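PDB 3THI: protein (thiaminase I) from Bacillus subtilis, which catalyses the breakdown of thiamin by base exchange, replacing its thiazole leaving group with an organic base or other nucleophile. Local coordinates for residues Pro179-Leu184 / Leu350-Gln355; Ser159-Ala164 / Asp186-Gly191; Phe63-Tyr68 / Leu342-Arg347. All coordinates share one frame; numbering follows the deposited sequence.

Interaction 1. Residues Pro179-Leu184 / Leu350-Gln355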
loop_
_atom_site.group_PDB
_atom_site.type_symbol
_atom_site.label_atom_id
_atom_site.label_comp_id
_atom_site.label_asym_id
_atom_site.label_seq_id
_atom_site.Cartn_x
_atom_site.Cartn_y
_atom_site.Cartn_z
ATOM N N PRO A 179 -9.711 -17.912 -4.177
ATOM C CA PRO A 179 -9.328 -19.051 -5.018
ATOM C C PRO A 179 -8.739 -20.269 -4.314
ATOM O O PRO A 179 -8.229 -20.177 -3.188
ATOM C CB PRO A 179 -8.327 -18.428 -5.992
ATOM C CG PRO A 179 -7.612 -17.464 -5.127
ATOM C CD PRO A 179 -8.723 -16.822 -4.296
ATOM N N PRO A 180 -8.851 -21.443 -4.955
ATOM C CA PRO A 180 -8.315 -22.671 -4.368
ATOM C C PRO A 180 -6.792 -22.583 -4.290
ATOM O O PRO A 180 -6.157 -21.893 -5.100
ATOM C CB PRO A 180 -8.755 -23.743 -5.364
ATOM C CG PRO A 180 -10.023 -23.166 -5.954
ATOM C CD PRO A 180 -9.612 -21.740 -6.185
ATOM N N LEU A 181 -6.229 -23.196 -3.256
ATOM C CA LEU A 181 -4.780 -23.220 -3.070
ATOM C C LEU A 181 -4.225 -24.487 -3.725
ATOM O O LEU A 181 -3.036 -24.811 -3.589
ATOM C CB LEU A 181 -4.445 -23.222 -1.580
ATOM C CG LEU A 181 -4.611 -21.882 -0.879
ATOM C CD1 LEU A 181 -4.372 -22.053 0.572
ATOM C CD2 LEU A 181 -3.639 -20.886 -1.442
ATOM N N ASP A 182 -5.108 -25.195 -4.427
ATOM C CA ASP A 182 -4.784 -26.437 -5.116
ATOM C C ASP A 182 -5.913 -26.685 -6.113
ATOM O O ASP A 182 -7.046 -26.977 -5.722
ATOM C CB ASP A 182 -4.698 -27.579 -4.092
ATOM C CG ASP A 182 -4.394 -28.922 -4.726
ATOM O OD1 ASP A 182 -4.217 -29.019 -5.964
ATOM O OD2 ASP A 182 -4.336 -29.910 -3.970
ATOM N N PRO A 183 -5.606 -26.610 -7.419
ATOM C CA PRO A 183 -4.284 -26.317 -7.979
ATOM C C PRO A 183 -3.927 -24.829 -7.978
ATOM O O PRO A 183 -4.791 -23.968 -8.164
ATOM C CB PRO A 183 -4.414 -26.844 -9.400
ATOM C CG PRO A 183 -5.813 -26.447 -9.751
ATOM C CD PRO A 183 -6.585 -26.849 -8.497
ATOM N N LEU A 184 -2.655 -24.526 -7.751
ATOM C CA LEU A 184 -2.212 -23.136 -7.763
ATOM C C LEU A 184 -2.132 -22.716 -9.215
ATOM O O LEU A 184 -1.992 -23.562 -10.091
ATOM C CB LEU A 184 -0.833 -22.998 -7.113
ATOM C CG LEU A 184 -0.796 -23.080 -5.593
ATOM C CD1 LEU A 184 0.629 -23.230 -5.154
ATOM C CD2 LEU A 184 -1.438 -21.847 -4.986
ATOM N N LEU A 350 -5.224 -16.963 4.254
ATOM C CA LEU A 350 -3.839 -16.540 4.418
ATOM C C LEU A 350 -3.042 -17.597 5.183
ATOM O O LEU A 350 -1.879 -17.869 4.856
ATOM C CB LEU A 350 -3.794 -15.194 5.147
ATOM C CG LEU A 350 -3.353 -13.937 4.394
ATOM C CD1 LEU A 350 -3.546 -14.057 2.908
ATOM C CD2 LEU A 350 -4.102 -12.750 4.955
ATOM N N LYS A 351 -3.661 -18.188 6.203
ATOM C CA LYS A 351 -2.992 -19.235 6.983
ATOM C C LYS A 351 -2.756 -20.453 6.090
ATOM O O LYS A 351 -1.672 -21.038 6.087
ATOM C CB LYS A 351 -3.825 -19.636 8.204
ATOM C CG LYS A 351 -3.944 -18.549 9.254
ATOM C CD LYS A 351 -4.535 -19.078 10.556
ATOM C CE LYS A 351 -4.526 -18.009 11.648
ATOM N NZ LYS A 351 -4.731 -18.588 13.014
ATOM N N ASP A 352 -3.780 -20.804 5.317
ATOM C CA ASP A 352 -3.724 -21.928 4.396
ATOM C C ASP A 352 -2.672 -21.722 3.313
ATOM O O ASP A 352 -2.024 -22.683 2.875
ATOM C CB ASP A 352 -5.082 -22.116 3.710
ATOM C CG ASP A 352 -6.136 -22.699 4.628
ATOM O OD1 ASP A 352 -5.770 -23.300 5.660
ATOM O OD2 ASP A 352 -7.338 -22.562 4.296
ATOM N N ALA A 353 -2.561 -20.479 2.836
ATOM C CA ALA A 353 -1.613 -20.127 1.787
ATOM C C ALA A 353 -0.159 -20.311 2.180
ATOM O O ALA A 353 0.621 -20.817 1.377
ATOM C CB ALA A 353 -1.849 -18.701 1.305
ATOM N N LYS A 354 0.216 -19.918 3.398
ATOM C CA LYS A 354 1.616 -20.063 3.814
ATOM C C LYS A 354 2.079 -21.520 3.982
ATOM O O LYS A 354 3.272 -21.800 4.138
ATOM C CB LYS A 354 1.944 -19.222 5.055
ATOM C CG LYS A 354 1.549 -19.815 6.396
ATOM C CD LYS A 354 2.173 -18.994 7.526
ATOM C CE LYS A 354 1.931 -19.621 8.894
ATOM N NZ LYS A 354 2.667 -18.910 9.985
ATOM N N GLN A 355 1.132 -22.448 3.916
ATOM C CA GLN A 355 1.450 -23.866 4.026
ATOM C C GLN A 355 1.655 -24.465 2.638
ATOM O O GLN A 355 2.007 -25.639 2.509
ATOM C CB GLN A 355 0.304 -24.610 4.689
ATOM C CG GLN A 355 -0.034 -24.160 6.074
ATOM C CD GLN A 355 -0.966 -25.140 6.733
ATOM O OE1 GLN A 355 -0.510 -26.030 7.442
ATOM N NE2 GLN A 355 -2.273 -25.036 6.449
#
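Leu181, in an irregular loop, faces Ala353, on helix 346-353, with their CA atoms 6.6 Å apart, and no hydrogen bond links the two segments. The contact is one of van der Waals packing, the leucine methyls meeting side-chain carbons and helix backbone, and on the loop side Leu181 alone makes it. With CG turned anti to its carbonyl carbon (chi1 -76°), Leu181 sends both methyl groups onto the helix. CD1 presses against the Asp352 CB methylene at 3.2 Å and lies 3.3 Å from the backbone nitrogen N of Ala353, distances short for a methyl carbon and a sign of tight packing. CD2 sits more comfortably, 3.9 Å from Ala353 CB. The leucine and aspartate side chains meet at about a right angle, and Asp352 offers its methylene while its carboxylate takes no part in the touch.

The loop has further ties. Pro179 O is hydrogen-bonded to Trp349 NE1, one turn earlier on the same helix, and Leu184, beyond the cis peptide bond that precedes Pro183, packs on Leu357 and Ala360 of helix 357-361. Such docking of a connecting loop, through one branched side chain, onto a helix close to the chain's C-terminus is plain tertiary packing within what is probably a two-lobed fold like that of periplasmic binding proteins.

Interaction 2. Residues Ser159-Ala164 / Asp186-Gly191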
loop_
_atom_site.group_PDB
_atom_site.type_symbol
_atom_site.label_atom_id
_atom_site.label_comp_id
_atom_site.label_asym_id
_atom_site.label_seq_id
_atom_site.Cartn_x
_atom_site.Cartn_y
_atom_site.Cartn_z
ATOM N N SER A 159 -0.434 -12.020 -1.076
ATOM C CA SER A 159 -1.007 -10.836 -1.703
ATOM C C SER A 159 -0.528 -10.668 -3.131
ATOM O O SER A 159 -1.309 -10.316 -4.005
ATOM C CB SER A 159 -0.668 -9.582 -0.905
ATOM O OG SER A 159 -1.443 -9.525 0.266
ATOM N N MET A 160 0.758 -10.898 -3.364
ATOM C CA MET A 160 1.298 -10.770 -4.708
ATOM C C MET A 160 0.663 -11.827 -5.603
ATOM O O MET A 160 0.305 -11.554 -6.751
ATOM C CB MET A 160 2.808 -10.911 -4.682
ATOM C CG MET A 160 3.484 -9.753 -3.997
ATOM S SD MET A 160 5.250 -9.976 -3.900
ATOM C CE MET A 160 5.735 -9.597 -5.581
ATOM N N TYR A 161 0.466 -13.017 -5.039
ATOM C CA TYR A 161 -0.163 -14.123 -5.753
ATOM C C TYR A 161 -1.567 -13.725 -6.251
ATOM O O TYR A 161 -1.896 -13.872 -7.435
ATOM C CB TYR A 161 -0.266 -15.357 -4.832
ATOM C CG TYR A 161 -0.971 -16.528 -5.482
ATOM C CD1 TYR A 161 -0.272 -17.415 -6.303
ATOM C CD2 TYR A 161 -2.352 -16.705 -5.345
ATOM C CE1 TYR A 161 -0.924 -18.446 -6.980
ATOM C CE2 TYR A 161 -3.017 -17.740 -6.025
ATOM C CZ TYR A 161 -2.290 -18.600 -6.839
ATOM O OH TYR A 161 -2.919 -19.611 -7.515
ATOM N N LEU A 162 -2.384 -13.218 -5.332
ATOM C CA LEU A 162 -3.758 -12.823 -5.631
ATOM C C LEU A 162 -3.868 -11.660 -6.597
ATOM O O LEU A 162 -4.796 -11.602 -7.397
ATOM C CB LEU A 162 -4.505 -12.541 -4.331
ATOM C CG LEU A 162 -4.678 -13.811 -3.495
ATOM C CD1 LEU A 162 -5.279 -13.499 -2.146
ATOM C CD2 LEU A 162 -5.561 -14.757 -4.245
ATOM N N GLU A 163 -2.926 -10.729 -6.518
ATOM C CA GLU A 163 -2.924 -9.595 -7.428
ATOM C C GLU A 163 -2.554 -10.094 -8.820
ATOM O O GLU A 163 -3.205 -9.746 -9.810
ATOM C CB GLU A 163 -1.917 -8.534 -6.982
ATOM C CG GLU A 163 -2.302 -7.824 -5.706
ATOM C CD GLU A 163 -1.576 -6.519 -5.540
ATOM O OE1 GLU A 163 -0.343 -6.512 -5.696
ATOM O OE2 GLU A 163 -2.234 -5.497 -5.254
ATOM N N ALA A 164 -1.501 -10.907 -8.882
ATOM C CA ALA A 164 -1.040 -11.473 -10.140
ATOM C C ALA A 164 -2.153 -12.274 -10.798
ATOM O O ALA A 164 -2.350 -12.185 -12.006
ATOM C CB ALA A 164 0.180 -12.374 -9.902
ATOM N N ASP A 186 -0.354 -21.762 -12.277
ATOM C CA ASP A 186 1.027 -21.904 -12.735
ATOM C C ASP A 186 1.658 -20.650 -13.303
ATOM O O ASP A 186 2.834 -20.408 -13.075
ATOM C CB ASP A 186 1.145 -23.061 -13.724
ATOM C CG ASP A 186 0.924 -24.405 -13.058
ATOM O OD1 ASP A 186 1.747 -24.767 -12.187
ATOM O OD2 ASP A 186 -0.081 -25.077 -13.383
ATOM N N LYS A 187 0.886 -19.877 -14.062
ATOM C CA LYS A 187 1.379 -18.637 -14.644
ATOM C C LYS A 187 1.766 -17.670 -13.525
ATOM O O LYS A 187 2.828 -17.044 -13.575
ATOM C CB LYS A 187 0.306 -17.996 -15.531
ATOM C CG LYS A 187 0.223 -18.537 -16.944
ATOM C CD LYS A 187 -1.001 -17.971 -17.663
ATOM C CE LYS A 187 -1.009 -18.317 -19.147
ATOM N NZ LYS A 187 0.074 -17.587 -19.875
ATOM N N VAL A 188 0.898 -17.563 -12.516
ATOM C CA VAL A 188 1.135 -16.680 -11.382
ATOM C C VAL A 188 2.385 -17.120 -10.648
ATOM O O VAL A 188 3.246 -16.298 -10.337
ATOM C CB VAL A 188 -0.057 -16.666 -10.404
ATOM C CG1 VAL A 188 0.259 -15.812 -9.179
ATOM C CG2 VAL A 188 -1.278 -16.116 -11.094
ATOM N N ILE A 189 2.485 -18.421 -10.388
ATOM C CA ILE A 189 3.649 -18.979 -9.706
ATOM C C ILE A 189 4.917 -18.723 -10.528
ATOM O O ILE A 189 5.941 -18.324 -9.979
ATOM C CB ILE A 189 3.476 -20.496 -9.430
ATOM C CG1 ILE A 189 2.395 -20.710 -8.362
ATOM C CG2 ILE A 189 4.787 -21.117 -8.968
ATOM C CD1 ILE A 189 2.712 -20.041 -7.030
ATOM N N ARG A 190 4.833 -18.906 -11.844
ATOM C CA ARG A 190 5.987 -18.669 -12.709
ATOM C C ARG A 190 6.395 -17.205 -12.632
ATOM O O ARG A 190 7.576 -16.872 -12.716
ATOM C CB ARG A 190 5.686 -19.068 -14.154
ATOM C CG ARG A 190 5.890 -20.555 -14.420
ATOM C CD ARG A 190 5.692 -20.904 -15.891
ATOM N NE ARG A 190 4.283 -21.014 -16.275
ATOM C CZ ARG A 190 3.758 -20.478 -17.376
ATOM N NH1 ARG A 190 4.515 -19.774 -18.211
ATOM N NH2 ARG A 190 2.484 -20.689 -17.673
ATOM N N GLY A 191 5.398 -16.341 -12.479
ATOM C CA GLY A 191 5.654 -14.922 -12.360
ATOM C C GLY A 191 6.389 -14.623 -11.066
ATOM O O GLY A 191 7.412 -13.939 -11.078
#
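The Tyr161 ring is the flat group of this contact, and two methyl groups of the facing helix reach it at a slant: Val188 CG1 lies 3.3 Å from Tyr161 CD1, and Ile189 CD1 lies 4.0 Å from Tyr161 CE1. Leu192, one turn after Val188, touches the same tyrosine. The ring gets there because its CG stands anti to the backbone N (chi1 177°), which swings the aromatic end toward helix 186-199 although its first bond does not aim that way. Val188 does the answering: CG1 is wedged between the tyrosine ring and Ala164, whose CB is 3.5 Å from CG1. The small alanine lets the backbones come closest here, with the CA atoms of Ala164 and Val188 5.8 Å apart. The helix axes pass at 9.4 Å, their directions 127° apart, so the pair is steeply inclined rather than cleanly antiparallel.

At its far end, Tyr161 OH is hydrogen-bonded to the backbone N of Asn185, just before the second helix, while Asn185 OD1 is bonded to Val188 N in its first turn. A leucine in place of Tyr161 would probably leave Asn185 N without this hydroxyl partner and open a gap beside Val188 and Ile189.

Chemically, the contact is a buried apolar joint with one polar atom at its margin. The methyl groups supply close packing without direction, whereas the hydroxyl, bonded to a backbone amide, ties the tip of the ring to the start of the neighbouring helix.

Interaction 3. Residues Phe63-Tyr68 / Leu342-Arg347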
loop_
_atom_site.group_PDB
_atom_site.type_symbol
_atom_site.label_atom_id
_atom_site.label_comp_id
_atom_site.label_asym_id
_atom_site.label_seq_id
_atom_site.Cartn_x
_atom_site.Cartn_y
_atom_site.Cartn_z
ATOM N N PHE A 63 -14.070 -7.371 8.000
ATOM C CA PHE A 63 -14.538 -6.447 9.036
ATOM C C PHE A 63 -16.000 -6.072 8.850
ATOM O O PHE A 63 -16.754 -5.989 9.816
ATOM C CB PHE A 63 -13.689 -5.169 9.074
ATOM C CG PHE A 63 -12.269 -5.387 9.526
ATOM C CD1 PHE A 63 -11.923 -6.497 10.295
ATOM C CD2 PHE A 63 -11.272 -4.467 9.192
ATOM C CE1 PHE A 63 -10.603 -6.687 10.717
ATOM C CE2 PHE A 63 -9.954 -4.653 9.610
ATOM C CZ PHE A 63 -9.618 -5.763 10.376
ATOM N N VAL A 64 -16.398 -5.843 7.603
ATOM C CA VAL A 64 -17.776 -5.482 7.305
ATOM C C VAL A 64 -18.755 -6.615 7.607
ATOM O O VAL A 64 -19.716 -6.432 8.357
ATOM C CB VAL A 64 -17.941 -5.056 5.837
ATOM C CG1 VAL A 64 -19.424 -4.930 5.488
ATOM C CG2 VAL A 64 -17.226 -3.738 5.597
ATOM N N ASP A 65 -18.499 -7.787 7.031
ATOM C CA ASP A 65 -19.378 -8.935 7.230
ATOM C C ASP A 65 -19.451 -9.383 8.681
ATOM O O ASP A 65 -20.438 -9.993 9.089
ATOM C CB ASP A 65 -18.955 -10.108 6.340
ATOM C CG ASP A 65 -19.110 -9.818 4.856
ATOM O OD1 ASP A 65 -19.641 -8.750 4.468
ATOM O OD2 ASP A 65 -18.701 -10.685 4.065
ATOM N N ALA A 66 -18.410 -9.088 9.459
ATOM C CA ALA A 66 -18.391 -9.456 10.870
ATOM C C ALA A 66 -19.140 -8.447 11.745
ATOM O O ALA A 66 -19.292 -8.660 12.951
ATOM C CB ALA A 66 -16.963 -9.623 11.357
ATOM N N GLY A 67 -19.594 -7.352 11.136
ATOM C CA GLY A 67 -20.341 -6.335 11.866
ATOM C C GLY A 67 -19.512 -5.406 12.745
ATOM O O GLY A 67 -20.028 -4.817 13.698
ATOM N N TYR A 68 -18.237 -5.251 12.396
ATOM C CA TYR A 68 -17.293 -4.407 13.130
ATOM C C TYR A 68 -17.353 -2.923 12.772
ATOM O O TYR A 68 -17.051 -2.063 13.599
ATOM C CB TYR A 68 -15.862 -4.870 12.842
ATOM C CG TYR A 68 -15.421 -6.077 13.606
ATOM C CD1 TYR A 68 -15.441 -6.082 14.990
ATOM C CD2 TYR A 68 -14.944 -7.203 12.948
ATOM C CE1 TYR A 68 -14.990 -7.180 15.710
ATOM C CE2 TYR A 68 -14.490 -8.312 13.658
ATOM C CZ TYR A 68 -14.516 -8.291 15.037
ATOM O OH TYR A 68 -14.070 -9.373 15.756
ATOM N N LEU A 342 -9.938 -8.395 -0.705
ATOM C CA LEU A 342 -9.967 -9.835 -0.496
ATOM C C LEU A 342 -11.223 -10.169 0.282
ATOM O O LEU A 342 -11.698 -9.356 1.076
ATOM C CB LEU A 342 -8.716 -10.305 0.258
ATOM C CG LEU A 342 -7.383 -10.097 -0.468
ATOM C CD1 LEU A 342 -6.279 -10.791 0.313
ATOM C CD2 LEU A 342 -7.461 -10.667 -1.860
ATOM N N GLY A 343 -11.759 -11.362 0.039
ATOM C CA GLY A 343 -12.972 -11.796 0.706
ATOM C C GLY A 343 -12.914 -11.865 2.219
ATOM O O GLY A 343 -11.843 -11.761 2.823
ATOM N N PRO A 344 -14.068 -12.089 2.850
ATOM C CA PRO A 344 -14.310 -12.200 4.291
ATOM C C PRO A 344 -13.460 -13.274 4.984
ATOM O O PRO A 344 -13.123 -13.155 6.168
ATOM C CB PRO A 344 -15.785 -12.571 4.374
ATOM C CG PRO A 344 -16.346 -12.224 3.049
ATOM C CD PRO A 344 -15.276 -12.435 2.076
ATOM N N GLU A 345 -13.140 -14.335 4.252
ATOM C CA GLU A 345 -12.369 -15.444 4.809
ATOM C C GLU A 345 -10.872 -15.280 4.622
ATOM O O GLU A 345 -10.113 -16.235 4.774
ATOM C CB GLU A 345 -12.840 -16.771 4.204
ATOM C CG GLU A 345 -14.340 -17.027 4.379
ATOM C CD GLU A 345 -14.807 -16.872 5.826
ATOM O OE1 GLU A 345 -14.111 -17.366 6.745
ATOM O OE2 GLU A 345 -15.874 -16.248 6.041
ATOM N N VAL A 346 -10.454 -14.044 4.359
ATOM C CA VAL A 346 -9.044 -13.725 4.130
ATOM C C VAL A 346 -8.074 -14.304 5.163
ATOM O O VAL A 346 -7.101 -14.953 4.791
ATOM C CB VAL A 346 -8.812 -12.185 3.940
ATOM C CG1 VAL A 346 -9.321 -11.387 5.129
ATOM C CG2 VAL A 346 -7.343 -11.898 3.658
ATOM N N ARG A 347 -8.363 -14.133 6.452
ATOM C CA ARG A 347 -7.467 -14.646 7.495
ATOM C C ARG A 347 -7.212 -16.151 7.401
ATOM O O ARG A 347 -6.068 -16.583 7.491
ATOM C CB ARG A 347 -7.949 -14.260 8.893
ATOM C CG ARG A 347 -7.955 -12.760 9.143
ATOM C CD ARG A 347 -7.942 -12.447 10.635
ATOM N NE ARG A 347 -8.219 -11.045 10.940
ATOM C CZ ARG A 347 -7.389 -10.031 10.700
ATOM N NH1 ARG A 347 -6.205 -10.226 10.130
ATOM N NH2 ARG A 347 -7.726 -8.809 11.085
#
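Phe63 and Arg347 meet in the buried part of this contact, Asp65 and Pro344 at its more open margin. On the inner side, Arg347 NH2 approaches the edge of the phenylalanine ring, near the ring plane, 3.6 Å from Phe63 CE1; the ring and guanidinium planes are inclined by 54°. The arginine chain, extended from CG to NE, carries the group across to this edge. Approached there rather than over its face, the ring gives the cation no cation-pi partner. The charge is met instead by Asp45, in a salt bridge to NH2, and by Ser41 O, which the same nitrogen also bonds. The ring in turn packs on Asp45, Pro46 and Leu69.

The outer side, with Asp65 exposed and Pro344 partly so, holds the shortest approach: Asp65 OD2 lies 3.0 Å from Pro344 CG, and the two side chains pass at a slant. Like the arginine, this carboxylate has its main partner beyond the two segments, a salt bridge from OD2 to Arg93, whose side chain also touches Pro344. The backbones beside it turn sharply. Helix 60-65 finishes in a Schellman motif at Gly67 (phi 77°), and Pro344 occupies a type I turn from Gly343 to Val346 that leads, through Glu345 at the N-cap position, into helix 346-353.

Across the contact no hydrogen bond or salt bridge forms, so the segments are joined by van der Waals touches, each setting a charged group, itself paired with a third residue, against an uncharged ring. Glu345 OE2, 6.5 Å from Asp65 OD2, might slightly disfavour the ionised aspartate, an effect that Arg93 would probably more than offset.

In the fold
Taken together, the three illustrate how contacts of short and long sequence separation, 22 to 274 residues, are linked through shared neighbours. Interactions 1 and 2 are the nearest pair, with centres about 12 Å apart, and they touch: Pro179 CG lies 3.5 Å from Leu162 CD2, and Leu184 CA 3.6 Å from Tyr161 OH. Leu162 also bridges to interaction 3, its CD1 3.6 Å from Leu342 CD2, although the centres of interactions 2 and 3 are about 23 Å apart. Helix 346-353 joins interactions 1 and 3 along the chain. All three centres lie about 18 to 22 Å from the centre of the chain, and none includes a bound ligand: each is packing within the fold.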